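Local coordinates for protein deseasin MCP-01 (Pseudoalteromonas sp., PDB 3VV3) that hydrolyses peptide bonds as a collagen-degrading serine protease of the subtilisin family, the crystallised part being its calcium-binding catalytic domain, at residues E294-E297 / L298-S302; N320-Q323 / A324-A328. All blocks are in the same frame, centred on the assembly; numbering follows the deposited sequence.

Contact 1: residues E294-E297 / L298-S302; sequences ELKE and LLMSS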
ATOM      1  N   GLU A 294      -0.878  17.287  26.527  1.00 10.79           N
ATOM      2  CA  GLU A 294      -1.999  18.206  26.329  1.00  7.78           C
ATOM      3  C   GLU A 294      -2.387  18.283  24.864  1.00  9.35           C
ATOM      4  O   GLU A 294      -3.574  18.291  24.523  1.00  8.58           O
ATOM      5  CB  GLU A 294      -1.661  19.607  26.858  1.00  9.92           C
ATOM      6  CG  GLU A 294      -1.715  19.718  28.368  1.00 12.23           C
ATOM      7  CD  GLU A 294      -1.180  21.042  28.885  1.00 17.48           C
ATOM      8  OE1 GLU A 294      -0.424  21.722  28.150  1.00 10.96           O
ATOM      9  OE2 GLU A 294      -1.514  21.391  30.038  1.00 20.51           O
ATOM     10  N   LEU A 295      -1.374  18.343  24.001  1.00  7.92           N
ATOM     11  CA  LEU A 295      -1.578  18.351  22.557  1.00  7.34           C
ATOM     12  C   LEU A 295      -2.323  17.096  22.102  1.00  8.13           C
ATOM     13  O   LEU A 295      -3.306  17.171  21.355  1.00  8.43           O
ATOM     14  CB  LEU A 295      -0.232  18.445  21.843  1.00  6.54           C
ATOM     15  CG  LEU A 295      -0.269  18.470  20.316  1.00  7.44           C
ATOM     16  CD1 LEU A 295      -1.167  19.595  19.821  1.00  8.30           C
ATOM     17  CD2 LEU A 295       1.148  18.631  19.738  1.00  6.19           C
ATOM     18  N   LYS A 296      -1.843  15.944  22.553  1.00  6.20           N
ATOM     19  CA  LYS A 296      -2.447  14.672  22.193  1.00  6.52           C
ATOM     20  C   LYS A 296      -3.902  14.628  22.627  1.00  8.22           C
ATOM     21  O   LYS A 296      -4.781  14.292  21.834  1.00  8.42           O
ATOM     22  CB  LYS A 296      -1.680  13.513  22.829  1.00  8.28           C
ATOM     23  CG  LYS A 296      -2.390  12.160  22.680  1.00  7.24           C
ATOM     24  CD  LYS A 296      -1.531  11.025  23.232  1.00  6.65           C
ATOM     25  CE  LYS A 296      -2.327   9.730  23.388  1.00  6.45           C
ATOM     26  NZ  LYS A 296      -1.483   8.660  23.976  1.00  7.92           N
ATOM     27  N   GLU A 297      -4.153  14.976  23.885  1.00  7.60           N
ATOM     28  CA  GLU A 297      -5.503  14.889  24.438  1.00  9.13           C
ATOM     29  C   GLU A 297      -6.427  15.905  23.783  1.00  7.41           C
ATOM     30  O   GLU A 297      -7.622  15.649  23.610  1.00  9.80           O
ATOM     31  CB  GLU A 297      -5.484  15.045  25.964  1.00 12.23           C
ATOM     32  CG  GLU A 297      -4.804  13.875  26.670  1.00 17.72           C
ATOM     33  CD  GLU A 297      -5.056  13.845  28.169  1.00 35.09           C
ATOM     34  OE1 GLU A 297      -5.275  14.920  28.774  1.00 31.76           O
ATOM     35  OE2 GLU A 297      -5.028  12.735  28.745  1.00 44.13           O
ATOM     36  N   LEU A 298      -5.874  17.050  23.402  1.00  8.14           N
ATOM     37  CA  LEU A 298      -6.659  18.070  22.723  1.00  8.07           C
ATOM     38  C   LEU A 298      -7.130  17.585  21.349  1.00 11.13           C
ATOM     39  O   LEU A 298      -8.284  17.782  20.965  1.00  9.32           O
ATOM     40  CB  LEU A 298      -5.850  19.360  22.582  1.00 10.46           C
ATOM     41  CG  LEU A 298      -6.546  20.517  21.871  1.00 16.22           C
ATOM     42  CD1 LEU A 298      -6.216  21.827  22.576  1.00 25.67           C
ATOM     43  CD2 LEU A 298      -6.138  20.570  20.419  1.00 17.47           C
ATOM     44  N   LEU A 299      -6.229  16.956  20.603  1.00  6.48           N
ATOM     45  CA  LEU A 299      -6.593  16.400  19.302  1.00  6.01           C
ATOM     46  C   LEU A 299      -7.698  15.362  19.455  1.00  7.84           C
ATOM     47  O   LEU A 299      -8.651  15.320  18.666  1.00  8.36           O
ATOM     48  CB  LEU A 299      -5.356  15.813  18.610  1.00  6.47           C
ATOM     49  CG  LEU A 299      -4.351  16.880  18.158  1.00  6.01           C
ATOM     50  CD1 LEU A 299      -2.967  16.266  17.862  1.00  6.81           C
ATOM     51  CD2 LEU A 299      -4.887  17.641  16.950  1.00  8.22           C
ATOM     52  N   MET A 300      -7.578  14.527  20.483  1.00  7.52           N
ATOM     53  CA  MET A 300      -8.584  13.506  20.761  1.00  6.95           C
ATOM     54  C   MET A 300      -9.926  14.108  21.189  1.00 11.03           C
ATOM     55  O   MET A 300     -10.975  13.766  20.646  1.00  9.38           O
ATOM     56  CB  MET A 300      -8.067  12.541  21.828  1.00  5.78           C
ATOM     57  CG  MET A 300      -6.913  11.667  21.320  1.00  7.71           C
ATOM     58  SD  MET A 300      -6.045  10.765  22.615  1.00  8.66           S
ATOM     59  CE  MET A 300      -7.308   9.618  23.182  1.00 10.79           C
ATOM     60  N   SER A 301      -9.887  15.023  22.150  1.00  8.46           N
ATOM     61  CA  SER A 301     -11.123  15.513  22.753  1.00  8.45           C
ATOM     62  C   SER A 301     -11.863  16.489  21.851  1.00  9.50           C
ATOM     63  O   SER A 301     -13.084  16.607  21.938  1.00 12.23           O
ATOM     64  CB  SER A 301     -10.842  16.150  24.122  1.00 12.31           C
ATOM     65  OG  SER A 301     -10.046  17.315  23.990  1.00 13.46           O
ATOM     66  N   SER A 302     -11.135  17.188  20.984  1.00  7.77           N
ATOM     67  CA  SER A 302     -11.753  18.193  20.117  1.00 10.38           C
ATOM     68  C   SER A 302     -12.400  17.604  18.868  1.00 10.05           C
ATOM     69  O   SER A 302     -13.087  18.313  18.135  1.00  9.37           O
ATOM     70  CB  SER A 302     -10.747  19.272  19.708  1.00  9.73           C
ATOM     71  OG  SER A 302      -9.760  18.755  18.830  1.00  8.19           O
TER
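K296 and M300, one helical turn apart, lie side by side and point the same way: the sulfur SD of M300 sits 3.9 Å from CG of K296 and equally near its CE. The first torsions bring this about. The lysine chain runs out fully extended, with CG anti to the backbone N (chi1 171°). In M300, CG is anti to the carbonyl carbon, beside the backbone N (chi1 -69°), and the extended second torsion carries SD out along the lysine; the third only bends the methyl, M300 CE, off the line. On another face of the same helix L295 and L299 make a looser apolar pair, CG of L295 lying 4.3 Å from CD1 of L299. Beneath both pairs runs the i to i+4 backbone ladder. L299 N donates to L295 O at 164°, and M300 N to K296 O, which holds each pair of side chains on a common face.

Toward the C-terminal end the ladder gains serine hydroxyls. S302 N and OG both donate to L298 O, at 2.9 and 2.8 Å, and arrive from opposite faces of the carbonyl plane, so one oxygen carries two bonds. S301 N reaches E297 O at 2.8 Å, and OG of S301 lies 3.0 Å from that same E297 O.

This is the amphipathic helix 292-301 of the subtilisin-like alpha/beta fold, flanking the central parallel sheet. Its leucine face is buried: L295 meets V283 and L284, and L299 meets A279 and A280, all on helix 269-284, while both leucines also touch L195 of strand 195-199. The ammonium of K296 is bonded to the backbone oxygens of D220 and V222, which fixes the far end of the chain that M300 lies along.

Contact 2: residues N320-Q323 / A324-A328; sequences NVNQ and ALIDA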
ATOM      1  N   ASN A 320     -11.037  16.880  14.131  1.00  6.18           N
ATOM      2  CA  ASN A 320     -11.597  18.145  13.691  1.00  7.24           C
ATOM      3  C   ASN A 320     -10.626  19.261  14.034  1.00  5.29           C
ATOM      4  O   ASN A 320     -10.492  19.642  15.194  1.00  6.33           O
ATOM      5  CB  ASN A 320     -12.957  18.411  14.338  1.00  8.06           C
ATOM      6  CG  ASN A 320     -13.645  19.614  13.729  1.00  8.21           C
ATOM      7  OD1 ASN A 320     -13.059  20.695  13.641  1.00  6.70           O
ATOM      8  ND2 ASN A 320     -14.878  19.424  13.266  1.00  9.06           N
ATOM      9  N   VAL A 321      -9.931  19.765  13.019  1.00  7.11           N
ATOM     10  CA  VAL A 321      -8.830  20.681  13.275  1.00  6.73           C
ATOM     11  C   VAL A 321      -9.340  22.079  13.604  1.00  9.41           C
ATOM     12  O   VAL A 321      -8.678  22.831  14.325  1.00  8.83           O
ATOM     13  CB  VAL A 321      -7.779  20.693  12.142  1.00  9.40           C
ATOM     14  CG1 VAL A 321      -8.356  21.267  10.844  1.00  8.48           C
ATOM     15  CG2 VAL A 321      -6.515  21.468  12.594  1.00  7.46           C
ATOM     16  N   ASN A 322     -10.531  22.414  13.111  1.00  7.26           N
ATOM     17  CA  ASN A 322     -11.129  23.684  13.506  1.00  8.68           C
ATOM     18  C   ASN A 322     -11.354  23.706  15.011  1.00 10.33           C
ATOM     19  O   ASN A 322     -10.936  24.643  15.701  1.00 11.29           O
ATOM     20  CB  ASN A 322     -12.447  23.939  12.766  1.00  8.27           C
ATOM     21  CG  ASN A 322     -13.051  25.293  13.119  1.00 12.52           C
ATOM     22  OD1 ASN A 322     -12.371  26.321  13.062  1.00 11.35           O
ATOM     23  ND2 ASN A 322     -14.321  25.294  13.508  1.00 11.31           N
ATOM     24  N   GLN A 323     -12.018  22.677  15.528  1.00  7.63           N
ATOM     25  CA  GLN A 323     -12.282  22.623  16.963  1.00 10.30           C
ATOM     26  C   GLN A 323     -10.984  22.529  17.769  1.00 11.73           C
ATOM     27  O   GLN A 323     -10.898  23.037  18.883  1.00 12.28           O
ATOM     28  CB  GLN A 323     -13.220  21.471  17.324  1.00 10.00           C
ATOM     29  CG  GLN A 323     -13.800  21.587  18.737  1.00 11.11           C
ATOM     30  CD  GLN A 323     -14.729  22.793  18.892  1.00 15.57           C
ATOM     31  OE1 GLN A 323     -15.627  23.005  18.076  1.00 16.42           O
ATOM     32  NE2 GLN A 323     -14.513  23.586  19.939  1.00 14.69           N
ATOM     33  N   ALA A 324      -9.974  21.878  17.203  1.00  9.74           N
ATOM     34  CA  ALA A 324      -8.696  21.770  17.885  1.00  7.57           C
ATOM     35  C   ALA A 324      -8.092  23.159  18.086  1.00  7.57           C
ATOM     36  O   ALA A 324      -7.605  23.476  19.171  1.00 12.37           O
ATOM     37  CB  ALA A 324      -7.737  20.886  17.087  1.00  8.42           C
ATOM     38  N   LEU A 325      -8.114  23.974  17.033  1.00  6.45           N
ATOM     39  CA  LEU A 325      -7.574  25.335  17.105  1.00 13.43           C
ATOM     40  C   LEU A 325      -8.372  26.181  18.085  1.00 13.00           C
ATOM     41  O   LEU A 325      -7.804  26.957  18.856  1.00 12.03           O
ATOM     42  CB  LEU A 325      -7.578  26.009  15.731  1.00  8.70           C
ATOM     43  CG  LEU A 325      -6.353  25.817  14.837  1.00 18.00           C
ATOM     44  CD1 LEU A 325      -5.885  24.381  14.791  1.00 24.11           C
ATOM     45  CD2 LEU A 325      -6.590  26.365  13.443  1.00  8.77           C
ATOM     46  N   ILE A 326      -9.692  26.049  18.034  1.00 11.92           N
ATOM     47  CA  ILE A 326     -10.554  26.769  18.973  1.00 12.74           C
ATOM     48  C   ILE A 326     -10.237  26.371  20.417  1.00 15.28           C
ATOM     49  O   ILE A 326     -10.054  27.227  21.295  1.00 15.74           O
ATOM     50  CB  ILE A 326     -12.041  26.493  18.682  1.00 13.54           C
ATOM     51  CG1 ILE A 326     -12.430  27.066  17.321  1.00 11.75           C
ATOM     52  CG2 ILE A 326     -12.922  27.048  19.795  1.00 16.14           C
ATOM     53  CD1 ILE A 326     -13.844  26.706  16.897  1.00 18.09           C
ATOM     54  N   ASP A 327     -10.160  25.069  20.665  1.00 12.55           N
ATOM     55  CA  ASP A 327      -9.893  24.578  22.010  1.00 12.79           C
ATOM     56  C   ASP A 327      -8.481  24.911  22.493  1.00 14.07           C
ATOM     57  O   ASP A 327      -8.221  24.903  23.693  1.00 15.81           O
ATOM     58  CB  ASP A 327     -10.144  23.071  22.097  1.00 13.63           C
ATOM     59  CG  ASP A 327     -11.618  22.714  21.965  1.00 18.02           C
ATOM     60  OD1 ASP A 327     -12.465  23.633  21.892  1.00 16.48           O
ATOM     61  OD2 ASP A 327     -11.929  21.505  21.944  1.00 17.81           O
ATOM     62  N   ALA A 328      -7.583  25.214  21.559  1.00 13.26           N
ATOM     63  CA  ALA A 328      -6.185  25.499  21.889  1.00 14.23           C
ATOM     64  C   ALA A 328      -5.957  26.934  22.369  1.00 20.93           C
ATOM     65  O   ALA A 328      -4.841  27.298  22.744  1.00 19.67           O
ATOM     66  CB  ALA A 328      -5.290  25.199  20.709  1.00 14.92           C
TER
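Four successive i to i+4 bonds wind 320-323 onto 324-328, from A324 N to N320 O through to D327 N, which donates to Q323 O at 2.8 Å. N320 is the N-cap: its OD1 accepts from Q323 N at 2.9 Å and 172°, the donor standing above the plane of the amide carbonyl. V321 and L325 run alongside each other, CG2 to CD1 at 3.7 Å. N322 ND2 lies equally close to CD1 of I326. Q323 makes the polar contact: its chain bends at chi2 (66°) and carries NE2 to D327 OD1 at 2.8 Å. OD1 lies in the plane of the Q323 amide, while NE2 comes to it from above the carboxylate plane, the two planes being 53° apart. Replacing D327 with an alanine would probably leave the Q323 amide without this acceptor and free to swing. ND2 of N320 bonds to D30, a calcium ligand, and to D304. Around the helix, V321 and L325 pack on A34 of helix 31-34 and L282 of helix 269-284, while A324, D327 and A328 rest on L298 of helix 292-301.

How the contacts relate
Contact 1 closes at S302 before contact 2 opens at N320; between them the chain forms the small antiparallel pair of strands 304-305 and 317-318. The centres of contacts 1 and 2 are about 9 Å apart, on the same side of the chain's centre, and the two touch directly. S302 is the main meeting point: its backbone O lies 3.3 Å from CB of Q323, and its CB 3.4 Å from OD2 of D327. L298 adds CD2, 3.5 Å from A324 O. Helices 292-301 and 321-327 thus touch each other, and each touches helix 269-284. Contact 1 also meets strand 195-199 of the parallel sheet, and contact 2 reaches D30, a calcium ligand.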